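Aminopeptidase N family protein (Idiomarina loihiensis L2TR, PDB 4FGM) probably acts as a zinc-dependent aminopeptidase of the M61 family, with a maleic acid molecule bound at its metal ion in this crystal form. Local coordinates at residues T210-F215 with H273-S278; W279-L284 with W304-M309; S298-L303 with T419-V424. All coordinates share one frame; numbering follows the deposited sequence.

How the contacts relate
Contacts 1 and 2 touch, their centres 11 Å apart, and contacts 2 and 3 touch as well at 10 Å, whereas contacts 1 and 3 have centres 21 Å apart and do not meet. Contact 1 pairs helix 197-215 with helix 262-277. Contact 2 follows in the chain, joining the loop after helix 262-277 to helices 303-306 and 308-320. The segments of contacts 2 and 3 alternate, and S298-L303 runs directly into W304-M309. Zinc bridges the first two contacts: H273 and H277 come from contact 1 and E307 from contact 2. Contact 3 supplies T419, whose OG1 is hydrogen-bonded to Y306 OH, extending the series outward from the metal.

Contact 1 of 3, residues T210-F215 with H273-S278; sequences TQISLF and HEYFHS. With ZN (zinc ion), chain C; MAE (maleic acid), chain B.
Q211 and F215 of helix 197-215 pack on Y275 and F276 of helix 262-277, the helix whose HExxH motif binds zinc. The segment axes run 29° from parallel and come within 10.9 Å of each other, a gap bridged by side chains. Q211 carries much of the contact. Its CD lies 3.6 Å from Y275 CD2, at the edge of the tyrosine ring, and the amide plane stands nearly upright (82°) to that ring. The same amide places OE1 against F276, 3.0 Å from CA and near the plane of the phenyl ring at its edge; OE1 is also close to F276 N, but the direction does not suit a hydrogen bond. NE2 instead donates to C272 O, which anchors the amide one turn back on the zinc helix. F215 CZ meets F276 CE1 at 3.7 Å, with the two rings oblique at 54°. At the other flank, I212 CD1 packs 3.5 Å from Y275 OH, whose polar partner is H185 NE2.

Behind this layer, H273 and H277 leave the helix away from helix 197-215. With CG anti to the backbone N, H273 turns its imidazole toward the metal. Its ND1 is hydrogen-bonded to D314 OD2, a second-shell carboxylate that orients the ring. E307 and maleic acid O2 complete the modelled zinc site, where H277 NE2 sits 2.0 Å from zinc.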
loop_
_atom_site.group_PDB
_atom_site.type_symbol
_atom_site.label_atom_id
_atom_site.label_comp_id
_atom_site.label_asym_id
_atom_site.label_seq_id
_atom_site.Cartn_x
_atom_site.Cartn_y
_atom_site.Cartn_z
ATOM N N THR A 210 -9.559 -6.485 -17.685
ATOM C CA THR A 210 -10.687 -6.737 -16.797
ATOM C C THR A 210 -11.092 -5.451 -16.085
ATOM O O THR A 210 -12.277 -5.159 -15.943
ATOM C CB THR A 210 -10.334 -7.808 -15.752
ATOM O OG1 THR A 210 -10.164 -9.066 -16.410
ATOM C CG2 THR A 210 -11.419 -7.933 -14.717
ATOM N N GLN A 211 -10.115 -4.669 -15.650
ATOM C CA GLN A 211 -10.433 -3.433 -14.947
ATOM C C GLN A 211 -11.019 -2.357 -15.864
ATOM O O GLN A 211 -12.020 -1.717 -15.516
ATOM C CB GLN A 211 -9.198 -2.922 -14.193
ATOM C CG GLN A 211 -8.799 -3.872 -13.048
ATOM C CD GLN A 211 -7.940 -3.223 -11.972
ATOM O OE1 GLN A 211 -8.148 -2.063 -11.607
ATOM N NE2 GLN A 211 -6.984 -3.984 -11.437
ATOM N N ILE A 212 -10.416 -2.164 -17.035
ATOM C CA ILE A 212 -10.923 -1.178 -17.979
ATOM C C ILE A 212 -12.352 -1.556 -18.391
ATOM O O ILE A 212 -13.212 -0.688 -18.526
ATOM C CB ILE A 212 -10.033 -1.092 -19.230
ATOM C CG1 ILE A 212 -8.652 -0.564 -18.843
ATOM C CG2 ILE A 212 -10.671 -0.173 -20.251
ATOM C CD1 ILE A 212 -7.605 -0.711 -19.934
ATOM N N SER A 213 -12.602 -2.848 -18.590
ATOM C CA SER A 213 -13.942 -3.303 -18.951
ATOM C C SER A 213 -14.895 -2.991 -17.806
ATOM O O SER A 213 -16.039 -2.606 -18.031
ATOM C CB SER A 213 -13.968 -4.814 -19.202
ATOM O OG SER A 213 -13.258 -5.150 -20.375
ATOM N N LEU A 214 -14.413 -3.158 -16.577
ATOM C CA LEU A 214 -15.229 -2.911 -15.395
ATOM C C LEU A 214 -15.746 -1.473 -15.331
ATOM O O LEU A 214 -16.940 -1.242 -15.135
ATOM C CB LEU A 214 -14.431 -3.244 -14.130
ATOM C CG LEU A 214 -15.154 -3.175 -12.783
ATOM C CD1 LEU A 214 -14.435 -4.060 -11.784
ATOM C CD2 LEU A 214 -15.225 -1.741 -12.288
ATOM N N PHE A 215 -14.845 -0.509 -15.488
ATOM C CA PHE A 215 -15.238 0.890 -15.451
ATOM C C PHE A 215 -15.720 1.345 -16.823
ATOM O O PHE A 215 -16.313 2.418 -16.961
ATOM C CB PHE A 215 -14.066 1.765 -14.996
ATOM C CG PHE A 215 -13.664 1.542 -13.569
ATOM C CD1 PHE A 215 -12.703 0.595 -13.243
ATOM C CD2 PHE A 215 -14.267 2.267 -12.545
ATOM C CE1 PHE A 215 -12.350 0.370 -11.912
ATOM C CE2 PHE A 215 -13.923 2.052 -11.214
ATOM C CZ PHE A 215 -12.960 1.101 -10.896
ATOM N N HIS A 273 -3.836 -3.964 -7.402
ATOM C CA HIS A 273 -4.215 -3.014 -6.367
ATOM C C HIS A 273 -3.892 -1.564 -6.779
ATOM O O HIS A 273 -4.740 -0.666 -6.677
ATOM C CB HIS A 273 -3.481 -3.370 -5.067
ATOM C CG HIS A 273 -3.857 -2.515 -3.898
ATOM N ND1 HIS A 273 -4.764 -2.922 -2.942
ATOM C CD2 HIS A 273 -3.454 -1.276 -3.531
ATOM C CE1 HIS A 273 -4.903 -1.972 -2.034
ATOM N NE2 HIS A 273 -4.119 -0.962 -2.368
ATOM N N GLU A 274 -2.669 -1.331 -7.247
ATOM C CA GLU A 274 -2.283 0.019 -7.636
ATOM C C GLU A 274 -3.052 0.492 -8.868
ATOM O O GLU A 274 -3.477 1.646 -8.943
ATOM C CB GLU A 274 -0.776 0.079 -7.895
ATOM C CG GLU A 274 0.100 -0.378 -6.723
ATOM C CD GLU A 274 -0.294 0.242 -5.392
ATOM O OE1 GLU A 274 -0.831 1.366 -5.384
ATOM O OE2 GLU A 274 -0.055 -0.388 -4.343
ATOM N N TYR A 275 -3.237 -0.415 -9.825
ATOM C CA TYR A 275 -3.956 -0.115 -11.062
ATOM C C TYR A 275 -5.385 0.325 -10.738
ATOM O O TYR A 275 -5.867 1.338 -11.248
ATOM C CB TYR A 275 -3.987 -1.355 -11.959
ATOM C CG TYR A 275 -4.314 -1.081 -13.416
ATOM C CD1 TYR A 275 -3.403 -0.417 -14.242
ATOM C CD2 TYR A 275 -5.517 -1.525 -13.980
ATOM C CE1 TYR A 275 -3.677 -0.210 -15.587
ATOM C CE2 TYR A 275 -5.800 -1.322 -15.327
ATOM C CZ TYR A 275 -4.878 -0.669 -16.125
ATOM O OH TYR A 275 -5.133 -0.499 -17.462
ATOM N N PHE A 276 -6.056 -0.436 -9.880
ATOM C CA PHE A 276 -7.424 -0.126 -9.480
ATOM C C PHE A 276 -7.489 1.281 -8.889
ATOM O O PHE A 276 -8.457 2.028 -9.101
ATOM C CB PHE A 276 -7.902 -1.120 -8.423
ATOM C CG PHE A 276 -9.386 -1.090 -8.184
ATOM C CD1 PHE A 276 -10.257 -1.718 -9.073
ATOM C CD2 PHE A 276 -9.919 -0.411 -7.093
ATOM C CE1 PHE A 276 -11.634 -1.677 -8.877
ATOM C CE2 PHE A 276 -11.302 -0.363 -6.884
ATOM C CZ PHE A 276 -12.162 -0.996 -7.783
ATOM N N HIS A 277 -6.441 1.631 -8.147
ATOM C CA HIS A 277 -6.341 2.945 -7.509
ATOM C C HIS A 277 -6.403 4.067 -8.558
ATOM O O HIS A 277 -6.719 5.223 -8.222
ATOM C CB HIS A 277 -5.038 3.069 -6.703
ATOM C CG HIS A 277 -5.174 2.671 -5.264
ATOM N ND1 HIS A 277 -6.235 3.065 -4.471
ATOM C CD2 HIS A 277 -4.348 1.970 -4.456
ATOM C CE1 HIS A 277 -6.053 2.628 -3.241
ATOM N NE2 HIS A 277 -4.914 1.961 -3.206
ATOM N N SER A 278 -6.083 3.743 -9.817
ATOM C CA SER A 278 -6.133 4.753 -10.880
ATOM C C SER A 278 -7.529 5.367 -10.897
ATOM O O SER A 278 -7.704 6.574 -11.158
ATOM C CB SER A 278 -5.866 4.121 -12.240
ATOM O OG SER A 278 -4.483 3.867 -12.387
HETATM ZN ZN ZN C . -4.067 1.156 -1.585
HETATM C C1 MAE B . -1.634 1.757 -0.646
HETATM O O1 MAE B . -2.471 2.263 0.181
HETATM O O2 MAE B . -1.915 1.794 -1.865
HETATM C C2 MAE B . -0.370 1.212 -0.101
HETATM C C3 MAE B . 0.702 1.812 0.410
HETATM C C4 MAE B . 0.904 3.248 0.572
HETATM O O3 MAE B . 0.114 4.145 0.219
HETATM O O4 MAE B . 1.962 3.553 1.160
#

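Contact 2 of 3, residues W279-L284 with W304-M309; sequences WNIKTL and WFYEGM. With ZN (zinc ion), chain C; MAE (maleic acid), chain B.
N280 and F305 each carry CG anti to the backbone N (chi1 -157° and 174°), and these torsions bring the asparagine amide against the phenyl ring of F305 and the ring of Y306. The contact joins the loop after the HExxH helix to the turn and helix start that bear E307, the third protein ligand of zinc. N280 OD1 approaches Y306 CD1 to 2.9 Å and F305 CE1 to 3.3 Å, obliquely to both rings; the amide plane makes 49° with the tyrosine ring. OD1 is buried with no polar partner in the model, so aromatic C-H groups form its surroundings here. F305 CD1 covers one face of the Y306 ring, over its centre, while I281 CD1 touches Y306 CG obliquely at 3.6 Å. L284 crosses both aromatics at about a right angle: its CD1 reaches the edge of F305 at CE1, 3.7 Å away, and its CD2 lies 3.4 Å from Y306 OH.

The loop has its own backbone support, with L284 N donating to W279 O and I281 N to L284 O. Farther out, T419 OG1 is hydrogen-bonded to Y306 OH, and helix 401-413 packs on N280, L284 and F305. E307 CB points away from the loop, but a bend at chi2 turns the carboxylate to the metal. H273 and H277 are the other protein ligands, and E307 OE1 binds zinc at 2.2 Å.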
loop_
_atom_site.group_PDB
_atom_site.type_symbol
_atom_site.label_atom_id
_atom_site.label_comp_id
_atom_site.label_asym_id
_atom_site.label_seq_id
_atom_site.Cartn_x
_atom_site.Cartn_y
_atom_site.Cartn_z
ATOM N N TRP A 279 -8.530 4.523 -10.666
ATOM C CA TRP A 279 -9.899 5.008 -10.654
ATOM C C TRP A 279 -10.244 5.360 -9.217
ATOM O O TRP A 279 -10.748 6.455 -8.921
ATOM C CB TRP A 279 -10.856 3.921 -11.124
ATOM C CG TRP A 279 -10.786 3.642 -12.574
ATOM C CD1 TRP A 279 -11.560 4.200 -13.562
ATOM C CD2 TRP A 279 -9.917 2.712 -13.220
ATOM N NE1 TRP A 279 -11.227 3.660 -14.790
ATOM C CE2 TRP A 279 -10.225 2.743 -14.607
ATOM C CE3 TRP A 279 -8.911 1.847 -12.762
ATOM C CZ2 TRP A 279 -9.563 1.947 -15.536
ATOM C CZ3 TRP A 279 -8.249 1.050 -13.681
ATOM C CH2 TRP A 279 -8.580 1.100 -15.059
ATOM N N ASN A 280 -9.955 4.430 -8.323
ATOM C CA ASN A 280 -10.269 4.628 -6.922
ATOM C C ASN A 280 -9.138 5.275 -6.139
ATOM O O ASN A 280 -8.125 4.609 -5.860
ATOM C CB ASN A 280 -10.625 3.258 -6.349
ATOM C CG ASN A 280 -11.490 3.319 -5.101
ATOM O OD1 ASN A 280 -12.072 4.352 -4.780
ATOM N ND2 ASN A 280 -11.599 2.177 -4.400
ATOM N N ILE A 281 -9.284 6.582 -5.903
ATOM C CA ILE A 281 -8.334 7.452 -5.208
ATOM C C ILE A 281 -7.550 8.443 -6.031
ATOM O O ILE A 281 -7.104 9.467 -5.488
ATOM C CB ILE A 281 -7.333 6.676 -4.307
ATOM C CG1 ILE A 281 -6.873 7.591 -3.161
ATOM C CG2 ILE A 281 -6.059 6.380 -5.076
ATOM C CD1 ILE A 281 -8.013 8.157 -2.360
ATOM N N LYS A 282 -7.332 8.124 -7.299
ATOM C CA LYS A 282 -6.588 9.051 -8.128
ATOM C C LYS A 282 -7.565 9.984 -8.828
ATOM O O LYS A 282 -7.262 11.174 -8.992
ATOM C CB LYS A 282 -5.736 8.329 -9.174
ATOM C CG LYS A 282 -4.414 7.794 -8.613
ATOM C CD LYS A 282 -3.981 8.574 -7.373
ATOM C CE LYS A 282 -3.134 9.747 -7.764
ATOM N NZ LYS A 282 -3.205 10.767 -6.695
ATOM N N THR A 283 -8.722 9.461 -9.256
ATOM C CA THR A 283 -9.721 10.297 -9.924
ATOM C C THR A 283 -10.952 10.398 -9.030
ATOM O O THR A 283 -11.425 11.499 -8.744
ATOM C CB THR A 283 -10.090 9.746 -11.311
ATOM O OG1 THR A 283 -10.209 8.317 -11.256
ATOM C CG2 THR A 283 -9.020 10.136 -12.324
ATOM N N LEU A 284 -11.474 9.255 -8.597
ATOM C CA LEU A 284 -12.609 9.235 -7.675
ATOM C C LEU A 284 -11.879 9.376 -6.337
ATOM O O LEU A 284 -11.011 8.565 -6.027
ATOM C CB LEU A 284 -13.332 7.881 -7.731
ATOM C CG LEU A 284 -14.774 7.722 -7.216
ATOM C CD1 LEU A 284 -14.843 6.489 -6.337
ATOM C CD2 LEU A 284 -15.234 8.951 -6.446
ATOM N N TRP A 304 -11.782 3.608 4.383
ATOM C CA TRP A 304 -12.413 2.288 4.464
ATOM C C TRP A 304 -12.911 1.941 3.069
ATOM O O TRP A 304 -13.031 0.772 2.695
ATOM C CB TRP A 304 -13.609 2.297 5.427
ATOM C CG TRP A 304 -14.765 3.166 4.982
ATOM C CD1 TRP A 304 -15.002 4.471 5.338
ATOM C CD2 TRP A 304 -15.836 2.794 4.103
ATOM N NE1 TRP A 304 -16.151 4.926 4.738
ATOM C CE2 TRP A 304 -16.682 3.923 3.974
ATOM C CE3 TRP A 304 -16.164 1.619 3.414
ATOM C CZ2 TRP A 304 -17.835 3.907 3.185
ATOM C CZ3 TRP A 304 -17.316 1.603 2.627
ATOM C CH2 TRP A 304 -18.136 2.743 2.520
ATOM N N PHE A 305 -13.206 2.980 2.299
ATOM C CA PHE A 305 -13.695 2.798 0.948
ATOM C C PHE A 305 -12.542 2.833 -0.053
ATOM O O PHE A 305 -12.372 1.913 -0.865
ATOM C CB PHE A 305 -14.740 3.883 0.631
ATOM C CG PHE A 305 -15.209 3.881 -0.801
ATOM C CD1 PHE A 305 -14.515 4.602 -1.783
ATOM C CD2 PHE A 305 -16.324 3.137 -1.174
ATOM C CE1 PHE A 305 -14.930 4.578 -3.119
ATOM C CE2 PHE A 305 -16.751 3.102 -2.504
ATOM C CZ PHE A 305 -16.052 3.826 -3.483
ATOM N N TYR A 306 -11.735 3.882 0.017
ATOM C CA TYR A 306 -10.623 4.024 -0.909
ATOM C C TYR A 306 -9.541 2.962 -0.765
ATOM O O TYR A 306 -8.868 2.620 -1.736
ATOM C CB TYR A 306 -10.065 5.445 -0.810
ATOM C CG TYR A 306 -11.020 6.408 -1.462
ATOM C CD1 TYR A 306 -11.230 6.368 -2.845
ATOM C CD2 TYR A 306 -11.808 7.268 -0.702
ATOM C CE1 TYR A 306 -12.208 7.151 -3.451
ATOM C CE2 TYR A 306 -12.795 8.056 -1.300
ATOM C CZ TYR A 306 -12.989 7.986 -2.676
ATOM O OH TYR A 306 -13.986 8.716 -3.277
ATOM N N GLU A 307 -9.375 2.431 0.438
ATOM C CA GLU A 307 -8.396 1.373 0.632
ATOM C C GLU A 307 -9.130 0.039 0.741
ATOM O O GLU A 307 -8.681 -0.967 0.187
ATOM C CB GLU A 307 -7.550 1.623 1.883
ATOM C CG GLU A 307 -6.504 2.725 1.722
ATOM C CD GLU A 307 -5.588 2.502 0.528
ATOM O OE1 GLU A 307 -5.629 1.407 -0.057
ATOM O OE2 GLU A 307 -4.824 3.421 0.178
ATOM N N GLY A 308 -10.272 0.047 1.434
ATOM C CA GLY A 308 -11.063 -1.161 1.619
ATOM C C GLY A 308 -11.537 -1.840 0.345
ATOM O O GLY A 308 -11.261 -3.029 0.144
HETATM N N MSE A 309 -12.252 -1.103 -0.510
HETATM C CA MSE A 309 -12.756 -1.659 -1.766
HETATM C C MSE A 309 -11.596 -2.209 -2.591
HETATM O O MSE A 309 -11.675 -3.312 -3.152
HETATM C CB MSE A 309 -13.486 -0.586 -2.593
HETATM C CG MSE A 309 -14.638 0.132 -1.889
HETATM SE SE MSE A 309 -16.095 -1.016 -1.255
HETATM C CE MSE A 309 -15.782 -0.864 0.641
HETATM ZN ZN ZN C . -4.067 1.156 -1.585
HETATM C C1 MAE B . -1.634 1.757 -0.646
HETATM O O1 MAE B . -2.471 2.263 0.181
HETATM O O2 MAE B . -1.915 1.794 -1.865
HETATM C C2 MAE B . -0.370 1.212 -0.101
HETATM C C3 MAE B . 0.702 1.812 0.410
HETATM C C4 MAE B . 0.904 3.248 0.572
HETATM O O3 MAE B . 0.114 4.145 0.219
HETATM O O4 MAE B . 1.962 3.553 1.160
#

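Contact 3 of 3, residues S298-L303 with T419-V424; sequences SYTEQL and TADDTV
The two backbones come closest at Q302 and D421, CA to CA 6.1 Å, where the loop S298-L303 meets the chain just before helix 423-429. Q302 holds CG anti to its carbonyl carbon and is extended beyond it, which carries the buried amide across to T419 and D421 for three direct hydrogen bonds. T419 OG1 donates to Q302 OE1 at 2.6 Å, in the carbonyl plane with a C=O...donor angle of 157°. On the nitrogen side, Q302 NE2 gives one bond to T419 O at 3.0 Å, from above that carbonyl's plane, and another to D421 OD1 at 2.8 Å. The latter uses the anti lone pair of OD1, while the amide and carboxylate planes stand 80° apart. With both ends engaged, the rotation of the amide is fixed and OE1 is distinguished from NE2.

E301 lays its carboxylate over that of D421, planes 2° apart, with OE1 and OD2 3.8 Å from each other. This proximity of like charges is probably eased by a water that donates to D421 OD2 and, weakly, to E301 OE1. Another accepts from E301 N and donates to D421 OD2. E301 OE2 also has Y445 OH as a hydrogen-bond partner. The loop is shaped by T300 OG1, which accepts from Q302 N at 3.3 Å. That bond is the signature of an ST turn, formed here just ahead of helix 303-306, which leads to the zinc ligand E307.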
loop_
_atom_site.group_PDB
_atom_site.type_symbol
_atom_site.label_atom_id
_atom_site.label_comp_id
_atom_site.label_asym_id
_atom_site.label_seq_id
_atom_site.Cartn_x
_atom_site.Cartn_y
_atom_site.Cartn_z
ATOM N N SER A 298 -4.125 15.649 6.845
ATOM C CA SER A 298 -5.393 15.922 6.174
ATOM C C SER A 298 -6.289 14.749 6.536
ATOM O O SER A 298 -6.149 13.646 6.006
ATOM C CB SER A 298 -5.200 16.013 4.651
ATOM O OG SER A 298 -6.394 16.441 4.007
ATOM N N TYR A 299 -7.217 15.005 7.446
ATOM C CA TYR A 299 -8.108 13.980 7.959
ATOM C C TYR A 299 -9.316 13.601 7.113
ATOM O O TYR A 299 -10.009 14.461 6.583
ATOM C CB TYR A 299 -8.592 14.405 9.350
ATOM C CG TYR A 299 -7.478 14.764 10.313
ATOM C CD1 TYR A 299 -6.753 13.771 10.974
ATOM C CD2 TYR A 299 -7.145 16.098 10.561
ATOM C CE1 TYR A 299 -5.726 14.096 11.858
ATOM C CE2 TYR A 299 -6.121 16.433 11.444
ATOM C CZ TYR A 299 -5.413 15.427 12.091
ATOM O OH TYR A 299 -4.384 15.737 12.959
ATOM N N THR A 300 -9.559 12.301 7.005
ATOM C CA THR A 300 -10.709 11.779 6.281
ATOM C C THR A 300 -10.973 10.352 6.763
ATOM O O THR A 300 -10.047 9.559 6.929
ATOM C CB THR A 300 -10.498 11.771 4.745
ATOM O OG1 THR A 300 -11.669 11.232 4.114
ATOM C CG2 THR A 300 -9.287 10.926 4.359
ATOM N N GLU A 301 -12.241 10.036 6.995
ATOM C CA GLU A 301 -12.629 8.710 7.465
ATOM C C GLU A 301 -12.983 7.802 6.299
ATOM O O GLU A 301 -13.447 6.682 6.509
ATOM C CB GLU A 301 -13.855 8.810 8.370
ATOM C CG GLU A 301 -15.107 9.292 7.627
ATOM C CD GLU A 301 -16.353 9.262 8.488
ATOM O OE1 GLU A 301 -16.344 9.869 9.582
ATOM O OE2 GLU A 301 -17.345 8.631 8.063
ATOM N N GLN A 302 -12.760 8.276 5.075
ATOM C CA GLN A 302 -13.120 7.501 3.895
ATOM C C GLN A 302 -12.157 6.421 3.390
ATOM O O GLN A 302 -12.443 5.759 2.389
ATOM C CB GLN A 302 -13.449 8.462 2.754
ATOM C CG GLN A 302 -14.641 9.358 3.053
ATOM C CD GLN A 302 -14.916 10.356 1.950
ATOM O OE1 GLN A 302 -15.021 9.993 0.777
ATOM N NE2 GLN A 302 -15.041 11.623 2.319
ATOM N N LEU A 303 -11.029 6.220 4.065
ATOM C CA LEU A 303 -10.089 5.200 3.610
ATOM C C LEU A 303 -10.670 3.785 3.670
ATOM O O LEU A 303 -10.119 2.862 3.067
ATOM C CB LEU A 303 -8.788 5.275 4.405
ATOM C CG LEU A 303 -7.991 6.572 4.202
ATOM C CD1 LEU A 303 -6.646 6.457 4.909
ATOM C CD2 LEU A 303 -7.779 6.836 2.714
ATOM N N THR A 419 -16.102 12.661 -3.157
ATOM C CA THR A 419 -17.070 12.025 -2.274
ATOM C C THR A 419 -16.965 12.566 -0.855
ATOM O O THR A 419 -15.864 12.760 -0.340
ATOM C CB THR A 419 -16.858 10.495 -2.212
ATOM O OG1 THR A 419 -15.528 10.210 -1.754
ATOM C CG2 THR A 419 -17.076 9.871 -3.574
ATOM N N ALA A 420 -18.116 12.820 -0.236
ATOM C CA ALA A 420 -18.161 13.298 1.146
ATOM C C ALA A 420 -18.249 12.032 1.992
ATOM O O ALA A 420 -18.488 10.945 1.454
ATOM C CB ALA A 420 -19.384 14.176 1.373
ATOM N N ASP A 421 -18.066 12.158 3.302
ATOM C CA ASP A 421 -18.096 10.986 4.172
ATOM C C ASP A 421 -19.323 10.098 4.041
ATOM O O ASP A 421 -19.215 8.879 4.142
ATOM C CB ASP A 421 -17.933 11.394 5.635
ATOM C CG ASP A 421 -16.614 12.087 5.903
ATOM O OD1 ASP A 421 -15.718 12.015 5.034
ATOM O OD2 ASP A 421 -16.470 12.692 6.986
ATOM N N ASP A 422 -20.484 10.694 3.794
ATOM C CA ASP A 422 -21.720 9.918 3.689
ATOM C C ASP A 422 -22.223 9.666 2.268
ATOM O O ASP A 422 -23.261 9.035 2.077
ATOM C CB ASP A 422 -22.822 10.598 4.513
ATOM C CG ASP A 422 -23.265 11.923 3.918
ATOM O OD1 ASP A 422 -22.402 12.677 3.413
ATOM O OD2 ASP A 422 -24.479 12.218 3.967
ATOM N N THR A 423 -21.478 10.138 1.276
ATOM C CA THR A 423 -21.869 9.962 -0.121
ATOM C C THR A 423 -22.199 8.531 -0.529
ATOM O O THR A 423 -23.272 8.271 -1.073
ATOM C CB THR A 423 -20.773 10.484 -1.079
ATOM O OG1 THR A 423 -20.600 11.896 -0.889
ATOM C CG2 THR A 423 -21.156 10.207 -2.536
ATOM N N VAL A 424 -21.281 7.604 -0.278
ATOM C CA VAL A 424 -21.494 6.212 -0.661
ATOM C C VAL A 424 -22.701 5.543 0.003
ATOM O O VAL A 424 -23.483 4.871 -0.671
ATOM C CB VAL A 424 -20.220 5.362 -0.402
ATOM C CG1 VAL A 424 -20.492 3.888 -0.705
ATOM C CG2 VAL A 424 -19.087 5.859 -1.285
HETATM O O HOH W 1 -13.522 13.488 4.665
HETATM O O HOH W 2 -17.139 7.401 5.476
HETATM O O HOH W 3 -13.940 12.552 7.793
HETATM O O HOH W 4 -18.199 12.726 9.042
#